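Local coordinates for protein putative XRE-family transcriptional regulator (PDB 2OFY) that probably binds DNA through a helix-turn-helix domain as a transcriptional regulator of the XRE family, at residues E10-R13 and G14-G18; L17-L20 and L21-R25. One frame throughout, in Å; residues are numbered along the deposited sequence. Where two conformers were deposited one is given.

Contact 1: residues E10-R13 and G14-G18; sequences ELER and GQRLG
Glu-12 and Arg-16 meet one turn apart on the surface of helix 8-25, in the i to i+4 spacing that lets opposite charges pair along a helix. The pairing is slack: Arg-16 NH2 gives Glu-12 OE1 a weak bond of 3.3 Å with an N-H...O angle of only 130°. Carboxylate and guanidinium planes stand 51° apart. The backbone beneath is far tighter. Arg-16 N reaches Glu-12 O at 2.9 Å in a nearly straight bond, and Leu-17 N reaches Arg-13 O at 2.9 Å. Arg-16 CG, anti to its carbonyl carbon (chi1 -67°), lies back over the preceding turn, 3.2 Å from Glu-12 O. On the neighbouring exposed ridge the amide of Gln-15 lies against Leu-11, NE2 coming to 3.4 Å from CD1, a touch of amide on methyl without a bond. Arg-13 turns elsewhere: its NH2 binds Thr-79 O, and its side chain packs on Phe-58 of the second subunit. Putting an alanine in place of Arg-16 would probably leave the Glu-12 carboxylate without this charge partner and bare the Glu-12 carbonyl flank. With so bent a bond, the ion pair probably adds electrostatic attraction more than a fixed geometry.

Contact 2: residues L17-L20 and L21-R25; sequences LGEL and LRSAR
Leu-17 and Leu-21 touch on the inner face of helix 8-25, which packs against the other helices of a helix-turn-helix fold of the XRE family. Leu-21 CD1 comes to 4.1 Å from Leu-17 CG, the two side chains meeting at a slant, while Leu-21 CG sits closer still to the backbone, 3.4 Å from Leu-17 O. That follows from Leu-21 CG standing anti to its carbonyl carbon (chi1 -69°), which folds the chain back along the previous turn. Under them run the regular i to i+4 hydrogen bonds of the alpha-helix, among them Arg-22 N to Gly-18 O at 2.8 Å. Further out, Ile-60 of helix 57-66 touches both leucines, and Ile-47 and Leu-69 close on Leu-21, so this pair belongs to the apolar core. At the helix end the Arg-22 and Arg-25 guanidiniums lie one over the other, Arg-22 NH1 3.5 Å above the plane of Arg-25. Each has its own acceptors: Arg-22 NH1 binds Gly-26 O, and Arg-25 makes a salt bridge to Glu-48 and a bond to Met-28 O, which probably offsets the like charges. On the exposed side, a water donates to Glu-19 O at 2.9 Å and bonds Ser-23 OG at 2.7 Å.

Overall arrangement
From the N terminus the chain enters helix 8-25, and both contacts lie along it: contact 1 on its earlier turns, contact 2 on its last. Neither closes a loop, since each joins consecutive residues of one helix, and they neither nest nor cross. They follow in series, sharing Leu-17 and Gly-18, with centres about 11 Å apart. Contact 1 is largely at the surface, beside the C-terminal segment around Val-78 to Phe-80 and the second subunit. Contact 2 goes deeper, against helices 30-37, 41-48 and 57-66. The helix thus spans from the subunit interface to the core of the helix-turn-helix domain, and Leu-17, where the two contacts meet, also packs on Phe-58 of the second subunit.

Contact 1: residues E10-R13 and G14-G18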
# COMPACT_ATOMS: atom_id res chain seq x y z
N GLU A 10 -9.27 2.26 10.79
CA GLU A 10 -9.08 1.51 9.56
C GLU A 10 -10.18 1.72 8.52
O GLU A 10 -9.93 1.93 7.33
CB GLU A 10 -8.92 0.04 9.85
CG GLU A 10 -7.56 -0.24 10.55
CD GLU A 10 -7.52 -1.55 11.26
OE1 GLU A 10 -8.59 -2.15 11.49
OE2 GLU A 10 -6.40 -1.99 11.62
N LEU A 11 -11.43 1.64 8.98
CA LEU A 11 -12.55 1.84 8.05
C LEU A 11 -12.50 3.24 7.47
O LEU A 11 -12.67 3.44 6.24
CB LEU A 11 -13.85 1.59 8.81
CG LEU A 11 -15.14 1.93 8.05
CD1 LEU A 11 -15.16 1.10 6.75
CD2 LEU A 11 -16.41 1.72 8.90
N GLU A 12 -12.27 4.21 8.35
CA GLU A 12 -12.24 5.60 7.88
C GLU A 12 -11.09 5.83 6.88
O GLU A 12 -11.29 6.52 5.88
CB GLU A 12 -12.14 6.54 9.08
CG GLU A 12 -12.40 7.98 8.73
CD GLU A 12 -12.38 8.87 9.96
OE1 GLU A 12 -11.54 8.67 10.88
OE2 GLU A 12 -13.24 9.76 10.03
N ARG A 13 -9.90 5.26 7.13
CA ARG A 13 -8.80 5.39 6.14
C ARG A 13 -9.14 4.81 4.78
O ARG A 13 -8.82 5.37 3.73
CB ARG A 13 -7.54 4.67 6.63
CG ARG A 13 -6.87 5.28 7.81
CD ARG A 13 -5.47 4.64 7.92
NE ARG A 13 -4.87 4.98 9.19
CZ ARG A 13 -4.83 4.18 10.24
NH1 ARG A 13 -5.35 2.95 10.18
NH2 ARG A 13 -4.28 4.61 11.35
N GLY A 14 -9.78 3.64 4.81
CA GLY A 14 -10.22 2.96 3.58
C GLY A 14 -11.19 3.85 2.84
O GLY A 14 -11.13 4.01 1.62
N GLN A 15 -12.16 4.41 3.57
CA GLN A 15 -13.16 5.33 2.95
C GLN A 15 -12.51 6.58 2.36
O GLN A 15 -12.83 6.97 1.23
CB GLN A 15 -14.21 5.69 4.00
CG GLN A 15 -15.08 4.41 4.16
CD GLN A 15 -16.05 4.50 5.31
OE1 GLN A 15 -15.92 5.39 6.20
NE2 GLN A 15 -17.06 3.59 5.31
N ARG A 16 -11.61 7.22 3.11
CA ARG A 16 -10.90 8.38 2.55
C ARG A 16 -10.13 8.06 1.29
O ARG A 16 -10.12 8.82 0.34
CB ARG A 16 -9.86 8.90 3.59
CG ARG A 16 -10.52 9.47 4.76
CD ARG A 16 -9.39 10.02 5.57
NE ARG A 16 -9.73 10.11 6.94
CZ ARG A 16 -8.82 10.26 7.90
NH1 ARG A 16 -7.51 10.32 7.59
NH2 ARG A 16 -9.23 10.35 9.14
N LEU A 17 -9.45 6.91 1.31
CA LEU A 17 -8.65 6.48 0.16
C LEU A 17 -9.57 6.34 -1.04
O LEU A 17 -9.27 6.81 -2.13
CB LEU A 17 -7.94 5.15 0.49
CG LEU A 17 -7.19 4.53 -0.69
CD1 LEU A 17 -6.02 5.42 -1.23
CD2 LEU A 17 -6.71 3.15 -0.25
N GLY A 18 -10.74 5.69 -0.83
CA GLY A 18 -11.73 5.45 -1.92
C GLY A 18 -12.22 6.76 -2.50
O GLY A 18 -12.23 6.96 -3.71

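Contact 2: residues L17-L20 and L21-R25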
# COMPACT_ATOMS: atom_id res chain seq x y z
N LEU A 17 -9.45 6.91 1.31
CA LEU A 17 -8.65 6.48 0.16
C LEU A 17 -9.57 6.34 -1.04
O LEU A 17 -9.27 6.81 -2.13
CB LEU A 17 -7.94 5.15 0.49
CG LEU A 17 -7.19 4.53 -0.69
CD1 LEU A 17 -6.02 5.42 -1.23
CD2 LEU A 17 -6.71 3.15 -0.25
N GLY A 18 -10.74 5.69 -0.83
CA GLY A 18 -11.73 5.45 -1.92
C GLY A 18 -12.22 6.76 -2.50
O GLY A 18 -12.23 6.96 -3.71
N GLU A 19 -12.56 7.71 -1.62
CA GLU A 19 -13.03 9.02 -2.06
C GLU A 19 -11.97 9.74 -2.87
O GLU A 19 -12.30 10.35 -3.91
CB GLU A 19 -13.42 9.90 -0.86
CG GLU A 19 -14.07 11.24 -1.33
CD GLU A 19 -14.25 12.31 -0.24
OE1 GLU A 19 -14.13 11.97 0.96
OE2 GLU A 19 -14.53 13.49 -0.59
N LEU A 20 -10.71 9.67 -2.43
CA LEU A 20 -9.60 10.33 -3.17
C LEU A 20 -9.38 9.73 -4.56
O LEU A 20 -9.21 10.48 -5.55
CB LEU A 20 -8.31 10.11 -2.37
CG LEU A 20 -7.38 11.20 -1.97
CD1 LEU A 20 -8.10 12.56 -1.75
CD2 LEU A 20 -6.71 10.72 -0.70
N LEU A 21 -9.44 8.40 -4.65
CA LEU A 21 -9.30 7.69 -5.93
C LEU A 21 -10.50 8.04 -6.84
O LEU A 21 -10.34 8.27 -8.05
CB LEU A 21 -9.22 6.18 -5.72
CG LEU A 21 -7.89 5.81 -5.03
CD1 LEU A 21 -7.88 4.32 -4.72
CD2 LEU A 21 -6.68 6.22 -5.89
N ARG A 22 -11.70 8.08 -6.26
CA ARG A 22 -12.88 8.43 -7.06
C ARG A 22 -12.74 9.86 -7.63
O ARG A 22 -13.00 10.07 -8.81
CB ARG A 22 -14.18 8.26 -6.22
CG ARG A 22 -15.50 8.76 -6.92
CD ARG A 22 -15.66 8.08 -8.18
NE ARG A 22 -16.75 8.60 -9.03
CZ ARG A 22 -16.54 9.32 -10.12
NH1 ARG A 22 -15.30 9.68 -10.46
NH2 ARG A 22 -17.58 9.70 -10.84
N SER A 23 -12.34 10.81 -6.79
CA SER A 23 -12.19 12.20 -7.23
C SER A 23 -11.11 12.27 -8.30
O SER A 23 -11.25 13.00 -9.30
CB SER A 23 -11.79 13.09 -6.04
OG SER A 23 -12.90 13.19 -5.16
N ALA A 24 -10.00 11.52 -8.12
CA ALA A 24 -8.92 11.52 -9.13
C ALA A 24 -9.37 10.93 -10.47
O ALA A 24 -9.01 11.43 -11.56
CB ALA A 24 -7.67 10.83 -8.65
N ARG A 25 -10.25 9.95 -10.41
CA ARG A 25 -10.80 9.36 -11.64
C ARG A 25 -11.65 10.42 -12.37
O ARG A 25 -11.56 10.54 -13.60
CB ARG A 25 -11.58 8.10 -11.33
CG ARG A 25 -12.16 7.47 -12.62
CD ARG A 25 -12.68 6.08 -12.37
NE ARG A 25 -13.76 6.00 -11.39
CZ ARG A 25 -15.05 6.29 -11.64
NH1 ARG A 25 -15.49 6.77 -12.85
NH2 ARG A 25 -15.94 6.10 -10.66
O HOH W 1 -14.93 11.48 -4.51